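Local coordinates for UPF0678 fatty acid-binding protein-like protein ERS007657_00996 (Mycobacterium tuberculosis, PDB 6R3W) that binds heme b in a ten-stranded beta-barrel and probably acts as a peroxynitrite isomerase, converting peroxynitrite to nitrate, at residues A[11-15]-A[103-107]; A[34-40]-A[52-58]; A[124-130]-A[142-148]. All blocks are in the same frame, centred on the assembly; numbering follows the deposited sequence. Where two conformers were deposited one is given.

Contact 1. Residues A[11-15]-A[103-107]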
loop_
_atom_site.group_PDB
_atom_site.type_symbol
_atom_site.label_atom_id
_atom_site.label_comp_id
_atom_site.label_asym_id
_atom_site.label_seq_id
_atom_site.Cartn_x
_atom_site.Cartn_y
_atom_site.Cartn_z
ATOM N N ALA A 11 -0.509 -16.165 -7.994
ATOM C CA ALA A 11 -1.599 -15.914 -7.024
ATOM C C ALA A 11 -2.029 -14.441 -7.080
ATOM O O ALA A 11 -3.170 -14.147 -6.712
ATOM C CB ALA A 11 -1.166 -16.292 -5.630
ATOM N N LEU A 12 -1.091 -13.550 -7.360
ATOM C CA LEU A 12 -1.322 -12.089 -7.296
ATOM C C LEU A 12 -1.702 -11.525 -8.673
ATOM O O LEU A 12 -1.856 -10.300 -8.785
ATOM C CB LEU A 12 -0.098 -11.388 -6.722
ATOM C CG LEU A 12 0.299 -11.826 -5.305
ATOM C CD1 LEU A 12 1.439 -10.993 -4.786
ATOM C CD2 LEU A 12 -0.885 -11.747 -4.350
ATOM N N SER A 13 -1.934 -12.383 -9.671
ATOM C CA SER A 13 -2.302 -11.880 -11.015
ATOM C C SER A 13 -3.549 -10.988 -10.951
ATOM O O SER A 13 -3.620 -10.009 -11.704
ATOM C CB SER A 13 -2.422 -13.009 -12.037
ATOM O OG SER A 13 -3.543 -13.854 -11.794
ATOM N N PRO A 14 -4.537 -11.217 -10.045
ATOM C CA PRO A 14 -5.701 -10.330 -10.013
ATOM C C PRO A 14 -5.368 -8.865 -9.650
ATOM O O PRO A 14 -6.202 -8.008 -9.863
ATOM C CB PRO A 14 -6.611 -10.967 -8.942
ATOM C CG PRO A 14 -6.290 -12.445 -9.051
ATOM C CD PRO A 14 -4.781 -12.449 -9.244
ATOM N N LEU A 15 -4.208 -8.609 -9.068
ATOM C CA LEU A 15 -3.844 -7.221 -8.715
ATOM C C LEU A 15 -3.518 -6.419 -9.981
ATOM O O LEU A 15 -3.626 -5.187 -9.956
ATOM C CB LEU A 15 -2.651 -7.220 -7.753
ATOM C CG LEU A 15 -2.955 -7.403 -6.264
ATOM C CD1 LEU A 15 -3.596 -8.751 -5.980
ATOM C CD2 LEU A 15 -1.676 -7.226 -5.450
ATOM N N VAL A 103 -10.944 -14.084 -3.398
ATOM C CA VAL A 103 -10.435 -13.169 -2.342
ATOM C C VAL A 103 -8.948 -13.428 -2.112
ATOM O O VAL A 103 -8.579 -14.550 -1.755
ATOM C CB VAL A 103 -11.231 -13.308 -1.045
ATOM C CG1 VAL A 103 -10.626 -12.463 0.062
ATOM C CG2 VAL A 103 -12.692 -12.958 -1.266
ATOM N N ILE A 104 -8.149 -12.374 -2.201
ATOM C CA ILE A 104 -6.735 -12.367 -1.765
ATOM C C ILE A 104 -6.656 -11.482 -0.537
ATOM O O ILE A 104 -7.099 -10.337 -0.617
ATOM C CB ILE A 104 -5.797 -11.850 -2.872
ATOM C CG1 ILE A 104 -5.875 -12.703 -4.129
ATOM C CG2 ILE A 104 -4.369 -11.743 -2.362
ATOM C CD1 ILE A 104 -5.336 -12.018 -5.357
ATOM N N GLU A 105 -6.028 -11.972 0.517
ATOM C CA GLU A 105 -5.749 -11.179 1.722
ATOM C C GLU A 105 -4.245 -11.078 1.875
ATOM O O GLU A 105 -3.585 -12.127 1.974
ATOM C CB GLU A 105 -6.418 -11.796 2.939
ATOM C CG GLU A 105 -7.928 -11.726 2.862
ATOM C CD GLU A 105 -8.647 -12.539 3.906
ATOM O OE1 GLU A 105 -8.594 -13.783 3.826
ATOM O OE2 GLU A 105 -9.329 -11.936 4.728
ATOM N N LEU A 106 -3.727 -9.848 1.926
ATOM C CA LEU A 106 -2.301 -9.593 2.185
ATOM C C LEU A 106 -2.166 -8.877 3.522
ATOM O O LEU A 106 -2.919 -7.916 3.785
ATOM C CB LEU A 106 -1.689 -8.742 1.078
ATOM C CG LEU A 106 -1.770 -9.288 -0.329
ATOM C CD1 LEU A 106 -2.846 -8.571 -1.114
ATOM C CD2 LEU A 106 -0.431 -9.150 -1.018
ATOM N N GLU A 107 -1.234 -9.334 4.339
ATOM C CA GLU A 107 -0.927 -8.708 5.630
ATOM C C GLU A 107 0.565 -8.403 5.661
ATOM O O GLU A 107 1.354 -9.336 5.520
ATOM C CB GLU A 107 -1.324 -9.641 6.780
ATOM C CG GLU A 107 -2.824 -9.869 6.896
ATOM C CD GLU A 107 -3.632 -8.623 7.225
ATOM O OE1 GLU A 107 -3.069 -7.715 7.827
ATOM O OE2 GLU A 107 -4.868 -8.639 7.006
#

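Contact 2. Residues A[34-40]-A[52-58]. With HEM (protoporphyrin IX containing Fe), chain B.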
loop_
_atom_site.group_PDB
_atom_site.type_symbol
_atom_site.label_atom_id
_atom_site.label_comp_id
_atom_site.label_asym_id
_atom_site.label_seq_id
_atom_site.Cartn_x
_atom_site.Cartn_y
_atom_site.Cartn_z
ATOM N N GLU A 34 -10.239 13.313 3.743
ATOM C CA GLU A 34 -10.561 12.261 2.759
ATOM C C GLU A 34 -9.801 12.514 1.458
ATOM O O GLU A 34 -9.282 13.621 1.265
ATOM C CB GLU A 34 -12.079 12.145 2.576
ATOM C CG GLU A 34 -12.779 13.441 2.206
ATOM C CD GLU A 34 -14.287 13.298 2.156
ATOM O OE1 GLU A 34 -14.773 12.136 2.216
ATOM O OE2 GLU A 34 -14.957 14.304 1.927
ATOM N N TYR A 35 -9.796 11.523 0.590
ATOM C CA TYR A 35 -8.952 11.560 -0.617
ATOM C C TYR A 35 -9.539 10.658 -1.691
ATOM O O TYR A 35 -10.208 9.652 -1.370
ATOM C CB TYR A 35 -7.505 11.168 -0.281
ATOM C CG TYR A 35 -7.332 9.801 0.326
ATOM C CD1 TYR A 35 -7.031 8.704 -0.456
ATOM C CD2 TYR A 35 -7.347 9.628 1.701
ATOM C CE1 TYR A 35 -6.796 7.458 0.110
ATOM C CE2 TYR A 35 -7.139 8.383 2.283
ATOM C CZ TYR A 35 -6.840 7.296 1.487
ATOM O OH TYR A 35 -6.579 6.076 2.071
ATOM N N LEU A 36 -9.188 10.982 -2.936
ATOM C CA LEU A 36 -9.339 10.102 -4.105
ATOM C C LEU A 36 -7.996 9.437 -4.378
ATOM O O LEU A 36 -6.955 10.056 -4.088
ATOM C CB LEU A 36 -9.803 10.919 -5.311
ATOM C CG LEU A 36 -11.100 11.685 -5.115
ATOM C CD1 LEU A 36 -11.468 12.449 -6.380
ATOM C CD2 LEU A 36 -12.220 10.757 -4.703
ATOM N N GLU A 37 -8.024 8.216 -4.890
ATOM C CA GLU A 37 -6.814 7.401 -5.051
ATOM C C GLU A 37 -6.855 6.702 -6.397
ATOM O O GLU A 37 -7.896 6.107 -6.728
ATOM C CB GLU A 37 -6.703 6.401 -3.914
ATOM C CG GLU A 37 -5.523 5.459 -4.033
ATOM C CD GLU A 37 -5.228 4.685 -2.769
ATOM O OE1 GLU A 37 -5.984 4.839 -1.790
ATOM O OE2 GLU A 37 -4.252 3.907 -2.777
ATOM N N GLU A 38 -5.710 6.694 -7.081
ATOM C CA GLU A 38 -5.466 5.916 -8.302
ATOM C C GLU A 38 -4.226 5.057 -8.065
ATOM O O GLU A 38 -3.179 5.614 -7.669
ATOM C CB GLU A 38 -5.250 6.840 -9.504
ATOM C CG GLU A 38 -6.416 7.756 -9.802
ATOM C CD GLU A 38 -7.303 7.278 -10.936
ATOM O OE1 GLU A 38 -6.935 6.277 -11.589
ATOM O OE2 GLU A 38 -8.387 7.873 -11.131
ATOM N N VAL A 39 -4.332 3.767 -8.370
ATOM C CA VAL A 39 -3.234 2.791 -8.217
ATOM C C VAL A 39 -3.044 2.036 -9.529
ATOM O O VAL A 39 -4.041 1.722 -10.201
ATOM C CB VAL A 39 -3.546 1.843 -7.062
ATOM C CG1 VAL A 39 -2.804 0.533 -7.191
ATOM C CG2 VAL A 39 -3.295 2.522 -5.725
ATOM N N VAL A 40 -1.804 1.758 -9.866
ATOM C CA VAL A 40 -1.496 0.837 -10.986
ATOM C C VAL A 40 -0.550 -0.237 -10.485
ATOM O O VAL A 40 0.500 0.101 -9.921
ATOM C CB VAL A 40 -0.907 1.572 -12.202
ATOM C CG1 VAL A 40 -0.594 0.591 -13.311
ATOM C CG2 VAL A 40 -1.815 2.673 -12.707
ATOM N N THR A 52 2.352 1.926 -8.231
ATOM C CA THR A 52 2.314 3.374 -8.010
ATOM C C THR A 52 0.943 3.786 -7.498
ATOM O O THR A 52 -0.051 3.228 -7.968
ATOM C CB THR A 52 2.695 4.131 -9.270
ATOM O OG1 THR A 52 1.766 3.717 -10.277
ATOM C CG2 THR A 52 4.132 3.876 -9.676
ATOM N N GLN A 53 0.941 4.803 -6.667
ATOM C CA GLN A 53 -0.252 5.401 -6.064
ATOM C C GLN A 53 -0.159 6.903 -6.255
ATOM O O GLN A 53 0.900 7.474 -5.936
ATOM C CB GLN A 53 -0.339 5.057 -4.570
ATOM C CG GLN A 53 -1.519 5.719 -3.856
ATOM C CD GLN A 53 -1.260 5.925 -2.388
ATOM O OE1 GLN A 53 -1.873 5.282 -1.535
ATOM N NE2 GLN A 53 -0.383 6.867 -2.071
ATOM N N GLN A 54 -1.262 7.533 -6.627
ATOM C CA GLN A 54 -1.429 8.997 -6.508
ATOM C C GLN A 54 -2.741 9.273 -5.800
ATOM O O GLN A 54 -3.756 8.688 -6.163
ATOM C CB GLN A 54 -1.370 9.707 -7.854
ATOM C CG GLN A 54 -1.405 11.239 -7.727
ATOM C CD GLN A 54 -0.213 11.831 -6.999
ATOM O OE1 GLN A 54 0.926 11.785 -7.487
ATOM N NE2 GLN A 54 -0.493 12.548 -5.912
ATOM N N THR A 55 -2.727 10.193 -4.851
ATOM C CA THR A 55 -3.965 10.601 -4.162
ATOM C C THR A 55 -4.153 12.098 -4.296
ATOM O O THR A 55 -3.145 12.826 -4.485
ATOM C CB THR A 55 -3.978 10.174 -2.693
ATOM O OG1 THR A 55 -3.054 10.978 -1.948
ATOM C CG2 THR A 55 -3.685 8.696 -2.534
ATOM N N ARG A 56 -5.399 12.533 -4.176
ATOM C CA ARG A 56 -5.726 13.967 -4.288
ATOM C C ARG A 56 -6.924 14.276 -3.410
ATOM O O ARG A 56 -7.699 13.364 -3.082
ATOM C CB ARG A 56 -5.979 14.373 -5.739
ATOM C CG ARG A 56 -7.148 13.679 -6.411
ATOM C CD ARG A 56 -7.203 14.035 -7.889
ATOM N NE ARG A 56 -8.434 13.598 -8.527
ATOM C CZ ARG A 56 -8.708 12.341 -8.860
ATOM N NH1 ARG A 56 -7.897 11.361 -8.494
ATOM N NH2 ARG A 56 -9.854 12.056 -9.458
ATOM N N ALA A 57 -7.087 15.537 -3.080
ATOM C CA ALA A 57 -8.196 15.939 -2.212
ATOM C C ALA A 57 -9.531 15.757 -2.947
ATOM O O ALA A 57 -9.600 15.993 -4.158
ATOM C CB ALA A 57 -8.010 17.358 -1.775
ATOM N N VAL A 58 -10.544 15.292 -2.239
ATOM C CA VAL A 58 -11.893 15.141 -2.840
ATOM C C VAL A 58 -12.426 16.526 -3.248
ATOM O O VAL A 58 -12.974 16.634 -4.353
ATOM C CB VAL A 58 -12.848 14.426 -1.880
ATOM C CG1 VAL A 58 -14.240 14.333 -2.468
ATOM C CG2 VAL A 58 -12.328 13.050 -1.489
HETATM C CHA HEM B . -0.370 13.570 8.019
HETATM C CHB HEM B . -2.773 12.327 4.049
HETATM C CHC HEM B . -0.114 8.263 3.663
HETATM C CHD HEM B . 2.618 9.789 7.384
HETATM C C1A HEM B . -1.245 13.571 6.963
HETATM C C2A HEM B . -2.150 14.647 6.663
HETATM C C3A HEM B . -2.813 14.291 5.542
HETATM C C4A HEM B . -2.343 13.007 5.158
HETATM C CMA HEM B . -3.831 15.112 4.802
HETATM C CAA HEM B . -2.308 15.926 7.450
HETATM C CBA HEM B . -1.749 17.114 6.676
HETATM C CGA HEM B . -0.287 16.941 6.443
HETATM O O1A HEM B . 0.152 16.932 5.274
HETATM O O2A HEM B . 0.494 16.854 7.413
HETATM C C1B HEM B . -2.286 11.074 3.633
HETATM C C2B HEM B . -2.757 10.390 2.470
HETATM C C3B HEM B . -2.040 9.211 2.370
HETATM C C4B HEM B . -1.072 9.239 3.477
HETATM C CMB HEM B . -3.837 10.874 1.531
HETATM C CAB HEM B . -2.160 8.094 1.407
HETATM C CBB HEM B . -3.313 7.776 0.854
HETATM C C1C HEM B . 0.897 8.350 4.623
HETATM C C2C HEM B . 1.947 7.419 4.788
HETATM C C3C HEM B . 2.752 7.892 5.790
HETATM C C4C HEM B . 2.126 9.076 6.317
HETATM C CMC HEM B . 2.101 6.170 3.983
HETATM C CAC HEM B . 4.054 7.373 6.267
HETATM C CBC HEM B . 5.006 6.961 5.421
HETATM C C1D HEM B . 1.981 10.913 7.896
HETATM C C2D HEM B . 2.494 11.665 9.050
HETATM C C3D HEM B . 1.680 12.708 9.218
HETATM C C4D HEM B . 0.633 12.604 8.180
HETATM C CMD HEM B . 3.744 11.362 9.830
HETATM C CAD HEM B . 2.041 13.948 9.987
HETATM C CBD HEM B . 1.472 13.910 11.331
HETATM C CGD HEM B . 1.910 15.153 12.110
HETATM O O1D HEM B . 2.448 16.214 11.647
HETATM O O2D HEM B . 1.735 15.084 13.247
HETATM N NA HEM B . -1.377 12.585 5.997
HETATM N NB HEM B . -1.288 10.360 4.190
HETATM N NC HEM B . 0.994 9.326 5.578
HETATM N ND HEM B . 0.860 11.520 7.389
HETATM FE FE HEM B . -0.235 10.932 5.874
HETATM O O HOH W 1 -0.920 5.519 -9.796
HETATM O O HOH W 2 -9.303 9.185 -9.313
HETATM O O HOH W 3 1.078 12.013 4.563
#

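Contact 3. Residues A[124-130]-A[142-148]. With HEM (protoporphyrin IX containing Fe), chain B.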
loop_
_atom_site.group_PDB
_atom_site.type_symbol
_atom_site.label_atom_id
_atom_site.label_comp_id
_atom_site.label_asym_id
_atom_site.label_seq_id
_atom_site.Cartn_x
_atom_site.Cartn_y
_atom_site.Cartn_z
ATOM N N GLU A 124 8.837 11.893 11.987
ATOM C CA GLU A 124 9.328 10.658 12.649
ATOM C C GLU A 124 8.239 9.579 12.599
ATOM O O GLU A 124 7.460 9.425 13.540
ATOM C CB GLU A 124 9.771 10.923 14.082
ATOM C CG GLU A 124 10.882 11.929 14.194
ATOM C CD GLU A 124 10.426 13.324 14.512
ATOM O OE1 GLU A 124 9.201 13.595 14.351
ATOM O OE2 GLU A 124 11.281 14.161 14.800
ATOM N N VAL A 125 8.301 8.757 11.581
ATOM C CA VAL A 125 7.491 7.526 11.422
ATOM C C VAL A 125 8.359 6.339 11.822
ATOM O O VAL A 125 9.507 6.243 11.331
ATOM C CB VAL A 125 7.001 7.400 9.981
ATOM C CG1 VAL A 125 6.207 6.130 9.803
ATOM C CG2 VAL A 125 6.192 8.616 9.558
ATOM N N THR A 126 7.845 5.468 12.677
ATOM C CA THR A 126 8.623 4.312 13.139
ATOM C C THR A 126 7.993 2.971 12.790
ATOM O O THR A 126 8.713 1.990 12.845
ATOM C CB THR A 126 8.940 4.400 14.632
ATOM O OG1 THR A 126 7.737 4.343 15.395
ATOM C CG2 THR A 126 9.734 5.637 14.975
ATOM N N ALA A 127 6.692 2.903 12.509
ATOM C CA ALA A 127 6.117 1.627 12.020
ATOM C C ALA A 127 4.933 1.892 11.110
ATOM O O ALA A 127 4.172 2.846 11.352
ATOM C CB ALA A 127 5.732 0.708 13.159
ATOM N N LEU A 128 4.749 0.994 10.148
ATOM C CA LEU A 128 3.582 0.973 9.247
ATOM C C LEU A 128 3.116 -0.460 9.072
ATOM O O LEU A 128 3.967 -1.342 8.842
ATOM C CB LEU A 128 3.965 1.581 7.898
ATOM C CG LEU A 128 4.330 3.058 7.941
ATOM C CD1 LEU A 128 5.112 3.469 6.702
ATOM C CD2 LEU A 128 3.105 3.927 8.127
ATOM N N ASP A 129 1.814 -0.663 9.200
ATOM C CA ASP A 129 1.160 -1.954 8.940
ATOM C C ASP A 129 0.121 -1.745 7.845
ATOM O O ASP A 129 -0.606 -0.736 7.889
ATOM C CB ASP A 129 0.424 -2.492 10.170
ATOM C CG ASP A 129 1.267 -2.980 11.342
ATOM O OD1 ASP A 129 2.470 -2.678 11.404
ATOM O OD2 ASP A 129 0.660 -3.613 12.239
ATOM N N ARG A 130 0.053 -2.664 6.905
ATOM C CA ARG A 130 -0.961 -2.652 5.827
ATOM C C ARG A 130 -1.729 -3.978 5.807
ATOM O O ARG A 130 -1.104 -5.052 5.829
ATOM C CB ARG A 130 -0.287 -2.394 4.485
ATOM C CG ARG A 130 0.252 -0.977 4.326
ATOM C CD ARG A 130 1.060 -0.844 3.056
ATOM N NE ARG A 130 1.811 0.396 3.010
ATOM C CZ ARG A 130 1.632 1.374 2.136
ATOM N NH1 ARG A 130 0.677 1.313 1.213
ATOM N NH2 ARG A 130 2.393 2.439 2.201
ATOM N N SER A 142 -6.570 -1.072 4.886
ATOM C CA SER A 142 -6.302 -0.154 6.005
ATOM C C SER A 142 -4.809 -0.087 6.257
ATOM O O SER A 142 -4.097 -1.099 6.045
ATOM C CB SER A 142 -7.066 -0.528 7.250
ATOM O OG SER A 142 -6.524 -1.680 7.867
ATOM N N LEU A 143 -4.359 1.083 6.675
ATOM C CA LEU A 143 -2.954 1.328 7.038
ATOM C C LEU A 143 -2.927 1.870 8.447
ATOM O O LEU A 143 -3.627 2.848 8.738
ATOM C CB LEU A 143 -2.296 2.274 6.025
ATOM C CG LEU A 143 -0.839 2.627 6.314
ATOM C CD1 LEU A 143 -0.095 2.884 5.012
ATOM C CD2 LEU A 143 -0.731 3.828 7.237
ATOM N N GLN A 144 -2.144 1.225 9.280
ATOM C CA GLN A 144 -1.868 1.725 10.639
ATOM C C GLN A 144 -0.442 2.272 10.711
ATOM O O GLN A 144 0.453 1.776 9.989
ATOM C CB GLN A 144 -2.122 0.639 11.678
ATOM C CG GLN A 144 -3.557 0.161 11.693
ATOM C CD GLN A 144 -3.904 -0.484 13.006
ATOM O OE1 GLN A 144 -3.150 -1.310 13.533
ATOM N NE2 GLN A 144 -5.081 -0.158 13.520
ATOM N N MET A 145 -0.261 3.283 11.523
ATOM C CA MET A 145 1.009 4.013 11.633
ATOM C C MET A 145 1.347 4.235 13.106
ATOM O O MET A 145 0.464 4.581 13.879
ATOM C CB MET A 145 0.894 5.345 10.908
ATOM C CG MET A 145 2.133 6.189 10.992
ATOM S SD MET A 145 2.115 7.567 9.824
ATOM C CE MET A 145 0.807 8.596 10.502
ATOM N N ARG A 146 2.617 4.082 13.442
ATOM C CA ARG A 146 3.237 4.513 14.708
ATOM C C ARG A 146 4.189 5.650 14.361
ATOM O O ARG A 146 5.100 5.434 13.550
ATOM C CB ARG A 146 3.982 3.341 15.350
ATOM C CG ARG A 146 4.534 3.612 16.741
ATOM C CD ARG A 146 5.244 2.382 17.321
ATOM N NE ARG A 146 6.496 2.093 16.627
ATOM C CZ ARG A 146 7.020 0.865 16.445
ATOM N NH1 ARG A 146 6.335 -0.226 16.736
ATOM N NH2 ARG A 146 8.229 0.740 15.921
ATOM N N ALA A 147 3.924 6.841 14.859
ATOM C CA ALA A 147 4.640 8.040 14.410
ATOM C C ALA A 147 4.413 9.175 15.402
ATOM O O ALA A 147 3.378 9.177 16.064
ATOM C CB ALA A 147 4.185 8.462 13.032
ATOM N N VAL A 148 5.350 10.110 15.427
ATOM C CA VAL A 148 5.216 11.445 16.073
ATOM C C VAL A 148 4.574 11.263 17.469
ATOM O O VAL A 148 3.656 12.035 17.855
ATOM C CB VAL A 148 4.477 12.453 15.164
ATOM C CG1 VAL A 148 5.301 12.773 13.921
ATOM C CG2 VAL A 148 3.073 12.002 14.775
HETATM C CHA HEM B . -0.370 13.570 8.019
HETATM C CHB HEM B . -2.773 12.327 4.049
HETATM C CHC HEM B . -0.114 8.263 3.663
HETATM C CHD HEM B . 2.618 9.789 7.384
HETATM C C1A HEM B . -1.245 13.571 6.963
HETATM C C2A HEM B . -2.150 14.647 6.663
HETATM C C3A HEM B . -2.813 14.291 5.542
HETATM C C4A HEM B . -2.343 13.007 5.158
HETATM C CMA HEM B . -3.831 15.112 4.802
HETATM C CAA HEM B . -2.308 15.926 7.450
HETATM C CBA HEM B . -1.749 17.114 6.676
HETATM C CGA HEM B . -0.287 16.941 6.443
HETATM O O1A HEM B . 0.152 16.932 5.274
HETATM O O2A HEM B . 0.494 16.854 7.413
HETATM C C1B HEM B . -2.286 11.074 3.633
HETATM C C2B HEM B . -2.757 10.390 2.470
HETATM C C3B HEM B . -2.040 9.211 2.370
HETATM C C4B HEM B . -1.072 9.239 3.477
HETATM C CMB HEM B . -3.837 10.874 1.531
HETATM C CAB HEM B . -2.160 8.094 1.407
HETATM C CBB HEM B . -3.313 7.776 0.854
HETATM C C1C HEM B . 0.897 8.350 4.623
HETATM C C2C HEM B . 1.947 7.419 4.788
HETATM C C3C HEM B . 2.752 7.892 5.790
HETATM C C4C HEM B . 2.126 9.076 6.317
HETATM C CMC HEM B . 2.101 6.170 3.983
HETATM C CAC HEM B . 4.054 7.373 6.267
HETATM C CBC HEM B . 5.006 6.961 5.421
HETATM C C1D HEM B . 1.981 10.913 7.896
HETATM C C2D HEM B . 2.494 11.665 9.050
HETATM C C3D HEM B . 1.680 12.708 9.218
HETATM C C4D HEM B . 0.633 12.604 8.180
HETATM C CMD HEM B . 3.744 11.362 9.830
HETATM C CAD HEM B . 2.041 13.948 9.987
HETATM C CBD HEM B . 1.472 13.910 11.331
HETATM C CGD HEM B . 1.910 15.153 12.110
HETATM O O1D HEM B . 2.448 16.214 11.647
HETATM O O2D HEM B . 1.735 15.084 13.247
HETATM N NA HEM B . -1.377 12.585 5.997
HETATM N NB HEM B . -1.288 10.360 4.190
HETATM N NC HEM B . 0.994 9.326 5.578
HETATM N ND HEM B . 0.860 11.520 7.389
HETATM FE FE HEM B . -0.235 10.932 5.874
HETATM O O HOH W 4 -1.944 -3.399 12.500
HETATM O O HOH W 3 1.078 12.013 4.563
#

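Contact 1. Residues A[11-15]-A[103-107]
Against the puckered Pro14 ring, toward its CB-CG-CD side, rests the CD1 methyl of Ile104, 3.8 Å from Pro14 CG; the two side chains run at about a right angle to each other. The peptide carbonyl of Ala11 is the flat group beside it: its O stands 3.3 Å from Ile104 CD1, a close approach of methyl to oxygen. Leu15 completes the surround, its CD1 lying 3.8 Å from Ile104 CD1. One methyl is thus met by a proline ring, a carbonyl oxygen and a leucine branch. Ile104 reaches this place because CG1 stands beside its own backbone N (chi1 -60°), which sends CD1 to the 3-10 turn and leaves CG2 for Leu12. There Leu12 CD2 comes to 4.0 Å from Ile104 CG2 and also touches Leu106 CD2 at 4.2 Å, bridging two inward residues of the strand. The turn has its own brace, Leu15 N donating to Leu12 O at 2.9 Å. Beyond the two segments, Leu12 packs on Val73 and Leu15 on Leu71, while Leu15 O accepts from Trp19 NE1 of the GXWXGXG motif. Apolar packing of a short 3-10 turn against the inner side of a strand, just ahead of a motif tryptophan, is characteristic of the calycin fold, whose lipocalin members close one barrel end in this way.

Contact 2. Residues A[34-40]-A[52-58]
Tyr35 leans across its own hairpin toward Thr55 and the heme. Its CB lies 3.6 Å from Arg56 O and starts the side chain between backbone N and carbonyl carbon (chi1 59°), a turn that directs the ring to the porphyrin edge. CG then meets the heme methyl CMB at 3.8 Å. Farther out, CD1 passes Thr55 CG2 at 3.9 Å, and CE1 reaches the vinyl carbon CBB of the heme at 3.6 Å; that carbon sits over one ring face, offset toward the rim. Glu37 OE1 lies at the ring edge, in plane. At the tip, OH hydrogen-bonds to Tyr141 OH, which also bonds Glu37 OE1. Thr55 adds its CG2 to the same vinyl carbon at 3.5 Å and ties OG1 to His65 O.

The strands are antiparallel, with paired backbone bonds at Leu36-Arg56, Glu38-Gln54 and Val40-Thr52; Glu38 N to Gln54 O is almost straight at 167°. On the face carrying Leu36, Glu38 and Arg56, Leu36 CD1 lies over the Arg56 guanidinium, 3.5 Å from NH2. The Glu38 carboxylate stays beyond salt-bridge range, OE2 being 4.4 Å from Arg56 NH1. The heme-facing lining is therefore mixed: the Tyr35 ring and Thr55 CG2 pack on vinyl and methyl groups, with polar atoms engaged alongside. The buried Tyr35 and Glu37 share Tyr141 OH as a hydrogen-bond partner, which probably offsets part of the cost of burying Glu37.

Contact 3. Residues A[124-130]-A[142-148]
Arg146 stands opposite two consecutive residues, Thr126 and Ala127, so the antiparallel hairpin of strands 125-135 and 138-147 on the barrel wall carries a classic beta bulge. Among the backbone bonds, Arg146 O takes two donors, Thr126 N at 2.9 Å and Ala127 N at 3.2 Å, and the register shifts by one residue. Pairing is regular at Asp129 and Gln144, which exchange two bonds; Val148 N to Glu124 O joins the segments just past the strand ends.

The polar side-chain bond of the bulge belongs to Arg146. Extended as far as CD and then bent at chi3 (70°), the chain brings NE to Thr126 OG1, 2.8 Å away and nearly straight at 171°, with the hydroxyl at the guanidinium edge, in its plane. Ala127 CB lies over the centre of one face of that group, 3.5 Å from Arg146 CZ, so edge and face together restrain its rotation.

Arg130 is gripped by salt bridges to Glu67, Glu91 and Glu93; these supply its counter-charge, and the buried arginine would in turn probably stabilise them as carboxylates. Leu143 CD1 rests over the centre of its guanidinium, 3.7 Å from Arg130 CZ, the two side chains lying alongside.

Apolar contacts line the heme side. Leu128 CD2 packs on Met145 CG at 3.8 Å, the pair pointing the same way, while Leu128 CD1 reaches the vinyl carbon CBC of the heme. Val125 CG2 touches the heme methyl CMD. Met145, beside the probable axial ligand His155, sets SD 3.3 Å from the meso carbon CHD of the porphyrin.

All three contacts belong to one antiparallel ten-stranded barrel. Contact 2 falls within the long chain span that contact 1 brackets, and contact 3 follows both. Centres of contacts 1 and 2 lie about 20 Å apart, those of 1 and 3 about 22 Å, on opposite sides of the chain's centre, and those of 2 and 3 about 19 Å. Strands 103-118 and 125-135 are neighbours, letting contact 1 meet contact 3 where Glu107 OE1 packs 3.9 Å from Arg130 O. Contacts 2 and 3 do not touch each other, but both hairpins reach the heme. This is consistent with the 3-10 turn plugging one barrel end, as in lipocalins, while the heme sits in its cleft at the other.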